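Local coordinates for protein Afp2 (Serratia entomophila, PDB 6RBN) that probably forms part of the contractile sheath that surrounds the inner tube of the anti-feeding prophage, a phage-tail-like injection system, at residues P45-R50 against G80-N86; D262-L267 against A286-Y290; A157-P161 against K220-I225. All coordinates share one frame; numbering follows the deposited sequence.

Contact 1 of 3, residues P45-R50 against G80-N86; sequences PIQVFR and GKCYLVN
Val48 meets the Tyr83 ring through both methyl branches: CG1 lies in the ring plane at its edge and CG2 comes in obliquely, each 3.6 Å from Tyr83 CE1. The two side chains run side by side, as do Ile46 and Val85 on the same face of the sheet. On the other face Leu84 CD1 touches the edge of the Phe49 ring, with Phe49 CE2 at 3.6 Å, while Gln47 runs alongside Leu84. Gln47 CG sits between the backbone N and the carbonyl carbon (chi1 56°), and the straight chain beyond carries NE2 past Leu84 to a hydrogen bond with Tyr59 OH.

The backbone sets this pairing. Strands 46-49 and 82-86 are antiparallel, their axes 4.9 Å apart at closest approach. Gln47 and Leu84 form a hydrogen-bonded pair: Gln47 N bonds to Leu84 O at 3.2 Å, and Leu84 N returns the bond to Gln47 O. Phe49 and Cys82 form the next one, and the bond from Phe49 N to Cys82 O is the straighter of its two, at 167°. Farther out, helix 66-75 packs on Cys82 and Leu84, and helix 90-97 on Ile46 and Val85.

Strand 46-49 is thus an edge strand of the sheet within this chain, held by backbone bonds and packed through apolar side chains on both faces, while Pro45 and Arg50 at its ends are exposed.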
ATOM      1  N   PRO C  45      28.921 -28.868 -88.428  1.00 92.40           N
ATOM      2  CA  PRO C  45      29.455 -30.027 -87.707  1.00 92.40           C
ATOM      3  C   PRO C  45      28.518 -30.542 -86.627  1.00 92.40           C
ATOM      4  O   PRO C  45      28.511 -31.739 -86.339  1.00 92.40           O
ATOM      5  CB  PRO C  45      30.765 -29.494 -87.112  1.00 92.40           C
ATOM      6  CG  PRO C  45      30.544 -28.037 -86.979  1.00 92.40           C
ATOM      7  CD  PRO C  45      29.669 -27.634 -88.129  1.00 92.40           C
ATOM      8  N   ILE C  46      27.732 -29.655 -86.018  1.00 88.43           N
ATOM      9  CA  ILE C  46      26.777 -30.013 -84.972  1.00 88.43           C
ATOM     10  C   ILE C  46      25.439 -29.390 -85.338  1.00 88.43           C
ATOM     11  O   ILE C  46      25.358 -28.176 -85.557  1.00 88.43           O
ATOM     12  CB  ILE C  46      27.228 -29.526 -83.583  1.00 88.43           C
ATOM     13  CG1 ILE C  46      28.549 -30.171 -83.171  1.00 88.43           C
ATOM     14  CG2 ILE C  46      26.165 -29.830 -82.543  1.00 88.43           C
ATOM     15  CD1 ILE C  46      29.193 -29.511 -81.980  1.00 88.43           C
ATOM     16  N   GLN C  47      24.391 -30.210 -85.403  1.00 86.90           N
ATOM     17  CA  GLN C  47      23.059 -29.717 -85.712  1.00 86.90           C
ATOM     18  C   GLN C  47      22.023 -30.452 -84.873  1.00 86.90           C
ATOM     19  O   GLN C  47      22.203 -31.616 -84.510  1.00 86.90           O
ATOM     20  CB  GLN C  47      22.761 -29.838 -87.209  1.00 86.90           C
ATOM     21  CG  GLN C  47      22.911 -31.224 -87.777  1.00 86.90           C
ATOM     22  CD  GLN C  47      22.743 -31.236 -89.278  1.00 86.90           C
ATOM     23  OE1 GLN C  47      22.412 -30.218 -89.880  1.00 86.90           O
ATOM     24  NE2 GLN C  47      22.991 -32.383 -89.892  1.00 86.90           N
ATOM     25  N   VAL C  48      20.934 -29.746 -84.567  1.00 83.99           N
ATOM     26  CA  VAL C  48      19.974 -30.134 -83.541  1.00 83.99           C
ATOM     27  C   VAL C  48      18.624 -30.371 -84.202  1.00 83.99           C
ATOM     28  O   VAL C  48      18.112 -29.492 -84.901  1.00 83.99           O
ATOM     29  CB  VAL C  48      19.853 -29.051 -82.455  1.00 83.99           C
ATOM     30  CG1 VAL C  48      18.851 -29.460 -81.387  1.00 83.99           C
ATOM     31  CG2 VAL C  48      21.211 -28.723 -81.861  1.00 83.99           C
ATOM     32  N   PHE C  49      18.039 -31.539 -83.949  1.00 84.23           N
ATOM     33  CA  PHE C  49      16.775 -31.948 -84.555  1.00 84.23           C
ATOM     34  C   PHE C  49      15.807 -32.338 -83.452  1.00 84.23           C
ATOM     35  O   PHE C  49      16.047 -33.315 -82.737  1.00 84.23           O
ATOM     36  CB  PHE C  49      17.005 -33.118 -85.510  1.00 84.23           C
ATOM     37  CG  PHE C  49      17.750 -32.743 -86.753  1.00 84.23           C
ATOM     38  CD1 PHE C  49      17.607 -31.488 -87.312  1.00 84.23           C
ATOM     39  CD2 PHE C  49      18.658 -33.619 -87.313  1.00 84.23           C
ATOM     40  CE1 PHE C  49      18.309 -31.138 -88.443  1.00 84.23           C
ATOM     41  CE2 PHE C  49      19.366 -33.268 -88.437  1.00 84.23           C
ATOM     42  CZ  PHE C  49      19.190 -32.029 -89.003  1.00 84.23           C
ATOM     43  N   ARG C  50      14.712 -31.589 -83.317  1.00 86.60           N
ATOM     44  CA  ARG C  50      13.781 -31.815 -82.218  1.00 86.60           C
ATOM     45  C   ARG C  50      12.704 -32.840 -82.538  1.00 86.60           C
ATOM     46  O   ARG C  50      12.236 -33.533 -81.629  1.00 86.60           O
ATOM     47  CB  ARG C  50      13.114 -30.503 -81.808  1.00 86.60           C
ATOM     48  CG  ARG C  50      14.059 -29.512 -81.164  1.00 86.60           C
ATOM     49  CD  ARG C  50      13.346 -28.233 -80.782  1.00 86.60           C
ATOM     50  NE  ARG C  50      14.260 -27.280 -80.161  1.00 86.60           N
ATOM     51  CZ  ARG C  50      14.957 -26.372 -80.838  1.00 86.60           C
ATOM     52  NH1 ARG C  50      14.845 -26.295 -82.157  1.00 86.60           N
ATOM     53  NH2 ARG C  50      15.767 -25.543 -80.194  1.00 86.60           N
ATOM     54  N   GLY C  80      13.042 -37.851 -78.958  1.00 79.89           N
ATOM     55  CA  GLY C  80      12.994 -36.424 -78.726  1.00 79.89           C
ATOM     56  C   GLY C  80      14.066 -35.693 -79.491  1.00 79.89           C
ATOM     57  O   GLY C  80      14.311 -36.000 -80.660  1.00 79.89           O
ATOM     58  N   LYS C  81      14.706 -34.723 -78.855  1.00 80.65           N
ATOM     59  CA  LYS C  81      15.774 -34.012 -79.526  1.00 80.65           C
ATOM     60  C   LYS C  81      17.022 -34.884 -79.588  1.00 80.65           C
ATOM     61  O   LYS C  81      17.259 -35.737 -78.730  1.00 80.65           O
ATOM     62  CB  LYS C  81      16.068 -32.681 -78.833  1.00 80.65           C
ATOM     63  CG  LYS C  81      16.656 -32.779 -77.449  1.00 80.65           C
ATOM     64  CD  LYS C  81      16.818 -31.396 -76.854  1.00 80.65           C
ATOM     65  CE  LYS C  81      17.916 -30.626 -77.565  1.00 80.65           C
ATOM     66  NZ  LYS C  81      18.160 -29.297 -76.942  1.00 80.65           N
ATOM     67  N   CYS C  82      17.801 -34.686 -80.644  1.00 80.24           N
ATOM     68  CA  CYS C  82      18.963 -35.513 -80.913  1.00 80.24           C
ATOM     69  C   CYS C  82      19.920 -34.711 -81.774  1.00 80.24           C
ATOM     70  O   CYS C  82      19.540 -33.710 -82.386  1.00 80.24           O
ATOM     71  CB  CYS C  82      18.567 -36.816 -81.602  1.00 80.24           C
ATOM     72  SG  CYS C  82      17.794 -36.541 -83.186  1.00 80.24           S
ATOM     73  N   TYR C  83      21.170 -35.159 -81.809  1.00 79.58           N
ATOM     74  CA  TYR C  83      22.266 -34.384 -82.372  1.00 79.58           C
ATOM     75  C   TYR C  83      22.961 -35.189 -83.459  1.00 79.58           C
ATOM     76  O   TYR C  83      23.311 -36.353 -83.243  1.00 79.58           O
ATOM     77  CB  TYR C  83      23.275 -34.012 -81.280  1.00 79.58           C
ATOM     78  CG  TYR C  83      22.760 -33.069 -80.208  1.00 79.58           C
ATOM     79  CD1 TYR C  83      21.706 -32.205 -80.445  1.00 79.58           C
ATOM     80  CD2 TYR C  83      23.315 -33.080 -78.942  1.00 79.58           C
ATOM     81  CE1 TYR C  83      21.235 -31.366 -79.453  1.00 79.58           C
ATOM     82  CE2 TYR C  83      22.849 -32.242 -77.950  1.00 79.58           C
ATOM     83  CZ  TYR C  83      21.811 -31.388 -78.212  1.00 79.58           C
ATOM     84  OH  TYR C  83      21.344 -30.551 -77.230  1.00 79.58           O
ATOM     85  N   LEU C  84      23.153 -34.577 -84.626  1.00 82.95           N
ATOM     86  CA  LEU C  84      24.079 -35.092 -85.631  1.00 82.95           C
ATOM     87  C   LEU C  84      25.412 -34.378 -85.485  1.00 82.95           C
ATOM     88  O   LEU C  84      25.522 -33.185 -85.777  1.00 82.95           O
ATOM     89  CB  LEU C  84      23.551 -34.916 -87.048  1.00 82.95           C
ATOM     90  CG  LEU C  84      22.549 -35.930 -87.561  1.00 82.95           C
ATOM     91  CD1 LEU C  84      22.121 -35.553 -88.964  1.00 82.95           C
ATOM     92  CD2 LEU C  84      23.197 -37.301 -87.542  1.00 82.95           C
ATOM     93  N   VAL C  85      26.425 -35.110 -85.038  1.00 84.61           N
ATOM     94  CA  VAL C  85      27.778 -34.595 -84.892  1.00 84.61           C
ATOM     95  C   VAL C  85      28.694 -35.483 -85.722  1.00 84.61           C
ATOM     96  O   VAL C  85      28.585 -36.709 -85.656  1.00 84.61           O
ATOM     97  CB  VAL C  85      28.211 -34.573 -83.414  1.00 84.61           C
ATOM     98  CG1 VAL C  85      29.605 -34.017 -83.273  1.00 84.61           C
ATOM     99  CG2 VAL C  85      27.229 -33.772 -82.580  1.00 84.61           C
ATOM    100  N   ASN C  86      29.566 -34.874 -86.527  1.00 90.80           N
ATOM    101  CA  ASN C  86      30.553 -35.670 -87.246  1.00 90.80           C
ATOM    102  C   ASN C  86      31.592 -36.227 -86.279  1.00 90.80           C
ATOM    103  O   ASN C  86      31.821 -35.671 -85.204  1.00 90.80           O
ATOM    104  CB  ASN C  86      31.219 -34.864 -88.367  1.00 90.80           C
ATOM    105  CG  ASN C  86      31.814 -33.557 -87.896  1.00 90.80           C
ATOM    106  OD1 ASN C  86      31.755 -33.209 -86.722  1.00 90.80           O
ATOM    107  ND2 ASN C  86      32.405 -32.822 -88.828  1.00 90.80           N
TER

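Contact 2 of 3, residues D262-L267 against A286-Y290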
ATOM      1  N   ASP C 262      20.906 -36.556 -62.235  1.00 68.90           N
ATOM      2  CA  ASP C 262      19.777 -35.867 -61.620  1.00 68.90           C
ATOM      3  C   ASP C 262      20.096 -35.333 -60.233  1.00 68.90           C
ATOM      4  O   ASP C 262      19.440 -34.387 -59.786  1.00 68.90           O
ATOM      5  CB  ASP C 262      18.565 -36.787 -61.544  1.00 68.90           C
ATOM      6  CG  ASP C 262      17.955 -37.058 -62.900  1.00 68.90           C
ATOM      7  OD1 ASP C 262      18.060 -36.182 -63.782  1.00 68.90           O
ATOM      8  OD2 ASP C 262      17.369 -38.143 -63.083  1.00 68.90           O
ATOM      9  N   ILE C 263      21.070 -35.914 -59.534  1.00 64.33           N
ATOM     10  CA  ILE C 263      21.494 -35.335 -58.265  1.00 64.33           C
ATOM     11  C   ILE C 263      22.329 -34.085 -58.503  1.00 64.33           C
ATOM     12  O   ILE C 263      22.144 -33.065 -57.829  1.00 64.33           O
ATOM     13  CB  ILE C 263      22.226 -36.385 -57.408  1.00 64.33           C
ATOM     14  CG1 ILE C 263      21.226 -37.399 -56.859  1.00 64.33           C
ATOM     15  CG2 ILE C 263      22.987 -35.755 -56.262  1.00 64.33           C
ATOM     16  CD1 ILE C 263      21.857 -38.503 -56.069  1.00 64.33           C
ATOM     17  N   GLN C 264      23.226 -34.115 -59.493  1.00 65.76           N
ATOM     18  CA  GLN C 264      24.026 -32.925 -59.749  1.00 65.76           C
ATOM     19  C   GLN C 264      23.231 -31.828 -60.440  1.00 65.76           C
ATOM     20  O   GLN C 264      23.640 -30.670 -60.386  1.00 65.76           O
ATOM     21  CB  GLN C 264      25.271 -33.248 -60.574  1.00 65.76           C
ATOM     22  CG  GLN C 264      25.027 -33.564 -62.025  1.00 65.76           C
ATOM     23  CD  GLN C 264      26.314 -33.800 -62.780  1.00 65.76           C
ATOM     24  OE1 GLN C 264      27.402 -33.682 -62.223  1.00 65.76           O
ATOM     25  NE2 GLN C 264      26.199 -34.120 -64.061  1.00 65.76           N
ATOM     26  N   LYS C 265      22.105 -32.151 -61.079  1.00 66.32           N
ATOM     27  CA  LYS C 265      21.213 -31.095 -61.538  1.00 66.32           C
ATOM     28  C   LYS C 265      20.504 -30.424 -60.372  1.00 66.32           C
ATOM     29  O   LYS C 265      20.165 -29.239 -60.452  1.00 66.32           O
ATOM     30  CB  LYS C 265      20.188 -31.646 -62.528  1.00 66.32           C
ATOM     31  CG  LYS C 265      20.729 -31.875 -63.929  1.00 66.32           C
ATOM     32  CD  LYS C 265      19.737 -32.620 -64.815  1.00 66.32           C
ATOM     33  CE  LYS C 265      18.832 -31.680 -65.600  1.00 66.32           C
ATOM     34  NZ  LYS C 265      17.786 -31.023 -64.767  1.00 66.32           N
ATOM     35  N   SER C 266      20.279 -31.158 -59.286  1.00 65.23           N
ATOM     36  CA  SER C 266      19.614 -30.589 -58.124  1.00 65.23           C
ATOM     37  C   SER C 266      20.585 -29.866 -57.208  1.00 65.23           C
ATOM     38  O   SER C 266      20.190 -28.922 -56.516  1.00 65.23           O
ATOM     39  CB  SER C 266      18.885 -31.682 -57.348  1.00 65.23           C
ATOM     40  OG  SER C 266      18.271 -31.153 -56.190  1.00 65.23           O
ATOM     41  N   LEU C 267      21.846 -30.285 -57.180  1.00 62.49           N
ATOM     42  CA  LEU C 267      22.835 -29.671 -56.308  1.00 62.49           C
ATOM     43  C   LEU C 267      23.610 -28.545 -56.974  1.00 62.49           C
ATOM     44  O   LEU C 267      24.442 -27.923 -56.311  1.00 62.49           O
ATOM     45  CB  LEU C 267      23.816 -30.720 -55.783  1.00 62.49           C
ATOM     46  CG  LEU C 267      23.241 -31.792 -54.859  1.00 62.49           C
ATOM     47  CD1 LEU C 267      24.331 -32.745 -54.415  1.00 62.49           C
ATOM     48  CD2 LEU C 267      22.552 -31.167 -53.671  1.00 62.49           C
ATOM     49  N   ALA C 286      18.168 -32.889 -49.719  1.00 61.70           N
ATOM     50  CA  ALA C 286      17.794 -32.818 -51.122  1.00 61.70           C
ATOM     51  C   ALA C 286      18.101 -34.111 -51.856  1.00 61.70           C
ATOM     52  O   ALA C 286      17.516 -34.363 -52.912  1.00 61.70           O
ATOM     53  CB  ALA C 286      18.514 -31.658 -51.803  1.00 61.70           C
ATOM     54  N   VAL C 287      19.002 -34.928 -51.322  1.00 61.48           N
ATOM     55  CA  VAL C 287      19.310 -36.220 -51.921  1.00 61.48           C
ATOM     56  C   VAL C 287      18.399 -37.308 -51.370  1.00 61.48           C
ATOM     57  O   VAL C 287      17.925 -38.164 -52.121  1.00 61.48           O
ATOM     58  CB  VAL C 287      20.796 -36.554 -51.696  1.00 61.48           C
ATOM     59  CG1 VAL C 287      21.143 -37.870 -52.332  1.00 61.48           C
ATOM     60  CG2 VAL C 287      21.673 -35.460 -52.257  1.00 61.48           C
ATOM     61  N   ASP C 288      18.126 -37.280 -50.059  1.00 64.70           N
ATOM     62  CA  ASP C 288      17.199 -38.236 -49.461  1.00 64.70           C
ATOM     63  C   ASP C 288      15.779 -38.057 -49.976  1.00 64.70           C
ATOM     64  O   ASP C 288      15.019 -39.027 -50.028  1.00 64.70           O
ATOM     65  CB  ASP C 288      17.202 -38.113 -47.940  1.00 64.70           C
ATOM     66  CG  ASP C 288      18.434 -38.702 -47.311  1.00 64.70           C
ATOM     67  OD1 ASP C 288      19.006 -39.643 -47.894  1.00 64.70           O
ATOM     68  OD2 ASP C 288      18.822 -38.242 -46.218  1.00 64.70           O
ATOM     69  N   SER C 289      15.395 -36.836 -50.348  1.00 64.80           N
ATOM     70  CA  SER C 289      14.084 -36.646 -50.955  1.00 64.80           C
ATOM     71  C   SER C 289      14.052 -37.189 -52.374  1.00 64.80           C
ATOM     72  O   SER C 289      13.014 -37.687 -52.819  1.00 64.80           O
ATOM     73  CB  SER C 289      13.701 -35.168 -50.951  1.00 64.80           C
ATOM     74  OG  SER C 289      14.510 -34.434 -51.847  1.00 64.80           O
ATOM     75  N   TYR C 290      15.171 -37.104 -53.094  1.00 64.00           N
ATOM     76  CA  TYR C 290      15.233 -37.669 -54.436  1.00 64.00           C
ATOM     77  C   TYR C 290      15.271 -39.188 -54.390  1.00 64.00           C
ATOM     78  O   TYR C 290      14.554 -39.859 -55.142  1.00 64.00           O
ATOM     79  CB  TYR C 290      16.448 -37.128 -55.187  1.00 64.00           C
ATOM     80  CG  TYR C 290      16.601 -37.727 -56.566  1.00 64.00           C
ATOM     81  CD1 TYR C 290      15.761 -37.351 -57.601  1.00 64.00           C
ATOM     82  CD2 TYR C 290      17.580 -38.675 -56.828  1.00 64.00           C
ATOM     83  CE1 TYR C 290      15.890 -37.900 -58.858  1.00 64.00           C
ATOM     84  CE2 TYR C 290      17.714 -39.231 -58.082  1.00 64.00           C
ATOM     85  CZ  TYR C 290      16.868 -38.838 -59.091  1.00 64.00           C
ATOM     86  OH  TYR C 290      16.994 -39.388 -60.342  1.00 64.00           O
TER
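Asp262 and Tyr290 meet at a slant, with the carboxylate and ring planes 71° apart. Asp262 OD2 stands 3.0 Å from Tyr290 OH, and Asp262 CB approaches the same end of the ring, 3.6 Å from Tyr290 CZ. Tyr290 reaches this position because its CG is anti to the backbone N (chi1 177°), which extends the phenol from helix 277-295 toward helix 250-267.

Ile263 serves two partners with successive atoms of one branch. Its CG1 leans obliquely on the Tyr290 ring, 3.9 Å from Tyr290 CD2, whereas Ile263 CD1 goes on to Val287 CG1, also at 3.9 Å. CG1 of Ile263 lies beside the backbone N, and the chain runs on extended to carry CD1 to the valine. The isoleucine and valine side chains cross at about a right angle and meet through Ile263 CD1 and Val287 CG1.

One turn farther along helix 250-267 the packing is thinner. Leu267 CD1 comes to 4.4 Å from Val287 CG2, its CD2 branch faces the methyl of Ala286, and Ser266 OG also lies near that methyl. The axes of the short segments remain 10.5 Å apart and the contacts run between side-chain atoms, evidence that side chains rather than close backbones bridge the gap. The interface is modest in size, burying 303 Å².

Val287 also packs on Val311 of strand 309-312. On the other helix, Ile263 and Leu267 pack against Phe445 and Leu443 of an Afp3 chain, and Lys265 forms a salt bridge to Asp327 of that chain. With N-to-C directions 140° apart, the segments form a splayed, roughly antiparallel helix pair of the phage tail sheath C-terminal domain.

Contact 3 of 3, residues A157-P161 against K220-I225; sequences AVFYP and KALNMI
Pro161 and Ile225, both buried, make the closely packed end of this contact. The proline ring lies obliquely against the isoleucine through several atom pairs: Pro161 CD is 3.8 Å from Ile225 CB, and both CG and CD of the proline lie near Ile225 N. Next to them, Met224 bends at its second and third torsions (chi2 53°), bringing CE back to the Tyr160 side chain, 3.6 Å from Tyr160 CD2. Leu222 CD2 touches both Val158 CG1 and Tyr160 CB, at 3.7 Å each.

At the centre, Asn223 CB sits over one face of the Phe159 ring, 4.2 Å from the ring centroid and 27° off the normal, a CH-pi contact. The asparagine amide is turned 35° from the ring plane, and its ND2 donates to Arg239 O. Backbone bonding is sparse. Leu222 O accepts from Tyr160 N at 3.2 Å and weakly from Phe159 N, while Phe159 CA directs a nearly straight CA-H...O contact at Asn223 O.

The other end is looser. The side chains of Lys220 and Ala221 make no close approach to segment 157-161, and the partly exposed Lys220 turns its NZ to the carbonyls of Met147 and Tyr150. Two irregular segments are therefore joined chiefly by apolar packing, with Leu222 O as a shared polar link; the buried Tyr160 OH is satisfied by Glu135 O and Ile137 N.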
ATOM      1  N   ALA C 157      28.222 -50.887 -75.166  1.00 73.93           N
ATOM      2  CA  ALA C 157      27.783 -52.197 -75.621  1.00 73.93           C
ATOM      3  C   ALA C 157      27.791 -52.190 -77.144  1.00 73.93           C
ATOM      4  O   ALA C 157      27.811 -51.130 -77.771  1.00 73.93           O
ATOM      5  CB  ALA C 157      26.404 -52.549 -75.072  1.00 73.93           C
ATOM      6  N   VAL C 158      27.769 -53.377 -77.744  1.00 78.07           N
ATOM      7  CA  VAL C 158      28.179 -53.530 -79.135  1.00 78.07           C
ATOM      8  C   VAL C 158      27.001 -53.764 -80.076  1.00 78.07           C
ATOM      9  O   VAL C 158      26.940 -53.120 -81.122  1.00 78.07           O
ATOM     10  CB  VAL C 158      29.237 -54.645 -79.256  1.00 78.07           C
ATOM     11  CG1 VAL C 158      29.677 -54.809 -80.692  1.00 78.07           C
ATOM     12  CG2 VAL C 158      30.418 -54.287 -78.408  1.00 78.07           C
ATOM     13  N   PHE C 159      26.072 -54.677 -79.744  1.00 76.84           N
ATOM     14  CA  PHE C 159      24.843 -54.918 -80.519  1.00 76.84           C
ATOM     15  C   PHE C 159      25.101 -55.332 -81.966  1.00 76.84           C
ATOM     16  O   PHE C 159      25.017 -54.487 -82.851  1.00 76.84           O
ATOM     17  CB  PHE C 159      23.911 -53.704 -80.474  1.00 76.84           C
ATOM     18  CG  PHE C 159      23.410 -53.391 -79.107  1.00 76.84           C
ATOM     19  CD1 PHE C 159      22.382 -54.128 -78.549  1.00 76.84           C
ATOM     20  CD2 PHE C 159      23.973 -52.365 -78.372  1.00 76.84           C
ATOM     21  CE1 PHE C 159      21.924 -53.844 -77.286  1.00 76.84           C
ATOM     22  CE2 PHE C 159      23.516 -52.074 -77.114  1.00 76.84           C
ATOM     23  CZ  PHE C 159      22.491 -52.815 -76.567  1.00 76.84           C
ATOM     24  N   TYR C 160      25.514 -56.592 -82.197  1.00 83.47           N
ATOM     25  CA  TYR C 160      26.048 -56.997 -83.502  1.00 83.47           C
ATOM     26  C   TYR C 160      25.098 -56.865 -84.699  1.00 83.47           C
ATOM     27  O   TYR C 160      25.425 -56.079 -85.606  1.00 83.47           O
ATOM     28  CB  TYR C 160      26.638 -58.409 -83.398  1.00 83.47           C
ATOM     29  CG  TYR C 160      26.803 -59.126 -84.720  1.00 83.47           C
ATOM     30  CD1 TYR C 160      27.745 -58.724 -85.649  1.00 83.47           C
ATOM     31  CD2 TYR C 160      26.024 -60.234 -85.018  1.00 83.47           C
ATOM     32  CE1 TYR C 160      27.884 -59.385 -86.851  1.00 83.47           C
ATOM     33  CE2 TYR C 160      26.164 -60.906 -86.209  1.00 83.47           C
ATOM     34  CZ  TYR C 160      27.094 -60.478 -87.118  1.00 83.47           C
ATOM     35  OH  TYR C 160      27.233 -61.148 -88.307  1.00 83.47           O
ATOM     36  N   PRO C 161      23.968 -57.590 -84.806  1.00 81.02           N
ATOM     37  CA  PRO C 161      23.379 -57.806 -86.140  1.00 81.02           C
ATOM     38  C   PRO C 161      22.727 -56.583 -86.771  1.00 81.02           C
ATOM     39  O   PRO C 161      21.845 -55.942 -86.196  1.00 81.02           O
ATOM     40  CB  PRO C 161      22.306 -58.874 -85.877  1.00 81.02           C
ATOM     41  CG  PRO C 161      22.580 -59.400 -84.529  1.00 81.02           C
ATOM     42  CD  PRO C 161      23.132 -58.235 -83.784  1.00 81.02           C
ATOM     43  N   LYS C 220      33.072 -59.588 -73.460  1.00 84.25           N
ATOM     44  CA  LYS C 220      32.807 -58.258 -73.988  1.00 84.25           C
ATOM     45  C   LYS C 220      31.472 -58.183 -74.726  1.00 84.25           C
ATOM     46  O   LYS C 220      31.181 -57.171 -75.372  1.00 84.25           O
ATOM     47  CB  LYS C 220      33.964 -57.810 -74.874  1.00 84.25           C
ATOM     48  CG  LYS C 220      35.228 -57.560 -74.068  1.00 84.25           C
ATOM     49  CD  LYS C 220      36.403 -57.166 -74.934  1.00 84.25           C
ATOM     50  CE  LYS C 220      36.247 -55.754 -75.453  1.00 84.25           C
ATOM     51  NZ  LYS C 220      37.454 -55.314 -76.199  1.00 84.25           N
ATOM     52  N   ALA C 221      30.667 -59.251 -74.667  1.00 81.70           N
ATOM     53  CA  ALA C 221      29.206 -59.153 -74.760  1.00 81.70           C
ATOM     54  C   ALA C 221      28.611 -58.547 -76.030  1.00 81.70           C
ATOM     55  O   ALA C 221      28.210 -57.380 -76.005  1.00 81.70           O
ATOM     56  CB  ALA C 221      28.688 -58.369 -73.559  1.00 81.70           C
ATOM     57  N   LEU C 222      28.616 -59.279 -77.156  1.00 80.71           N
ATOM     58  CA  LEU C 222      28.051 -58.774 -78.407  1.00 80.71           C
ATOM     59  C   LEU C 222      26.600 -58.314 -78.380  1.00 80.71           C
ATOM     60  O   LEU C 222      26.262 -57.464 -79.204  1.00 80.71           O
ATOM     61  CB  LEU C 222      28.167 -59.801 -79.545  1.00 80.71           C
ATOM     62  CG  LEU C 222      29.413 -59.801 -80.414  1.00 80.71           C
ATOM     63  CD1 LEU C 222      29.286 -60.846 -81.490  1.00 80.71           C
ATOM     64  CD2 LEU C 222      29.522 -58.462 -81.064  1.00 80.71           C
ATOM     65  N   ASN C 223      25.741 -58.850 -77.501  1.00 76.68           N
ATOM     66  CA  ASN C 223      24.349 -58.384 -77.313  1.00 76.68           C
ATOM     67  C   ASN C 223      23.516 -58.471 -78.595  1.00 76.68           C
ATOM     68  O   ASN C 223      23.173 -57.458 -79.206  1.00 76.68           O
ATOM     69  CB  ASN C 223      24.297 -56.964 -76.741  1.00 76.68           C
ATOM     70  CG  ASN C 223      24.676 -56.908 -75.288  1.00 76.68           C
ATOM     71  OD1 ASN C 223      24.283 -57.764 -74.502  1.00 76.68           O
ATOM     72  ND2 ASN C 223      25.439 -55.893 -74.915  1.00 76.68           N
ATOM     73  N   MET C 224      23.224 -59.703 -79.015  1.00 77.18           N
ATOM     74  CA  MET C 224      22.458 -60.038 -80.216  1.00 77.18           C
ATOM     75  C   MET C 224      21.133 -59.309 -80.415  1.00 77.18           C
ATOM     76  O   MET C 224      20.489 -58.883 -79.454  1.00 77.18           O
ATOM     77  CB  MET C 224      22.166 -61.532 -80.216  1.00 77.18           C
ATOM     78  CG  MET C 224      23.228 -62.392 -80.832  1.00 77.18           C
ATOM     79  SD  MET C 224      24.890 -62.192 -80.207  1.00 77.18           S
ATOM     80  CE  MET C 224      25.632 -61.491 -81.656  1.00 77.18           C
ATOM     81  N   ILE C 225      20.732 -59.168 -81.675  1.00 76.47           N
ATOM     82  CA  ILE C 225      19.431 -58.643 -82.072  1.00 76.47           C
ATOM     83  C   ILE C 225      18.730 -59.762 -82.824  1.00 76.47           C
ATOM     84  O   ILE C 225      19.126 -60.109 -83.943  1.00 76.47           O
ATOM     85  CB  ILE C 225      19.556 -57.390 -82.945  1.00 76.47           C
ATOM     86  CG1 ILE C 225      20.238 -56.265 -82.173  1.00 76.47           C
ATOM     87  CG2 ILE C 225      18.196 -56.946 -83.443  1.00 76.47           C
ATOM     88  CD1 ILE C 225      20.587 -55.082 -83.024  1.00 76.47           C
TER

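In the fold
From the N terminus, contact 1 closes first, joining strand 46-49 to strand 82-86 around a largely helical excursion and setting the outer edge of the mixed sheet. Contact 3 follows: the chain leaves strand 156-157, at the other edge of that sheet, passes through helices 173-187 and 210-216, and returns at 220-225. Contact 2 comes last and pairs helix 250-267 with helix 277-295. The three loops are in series, neither crossing nor enclosing one another. Contacts 2 and 3 lie on opposite sides of the chain's centre, their own centres about 33 Å apart, yet helix 250-267 connects them, since its Ile250 packs on Ala157, Phe159 and Asn223.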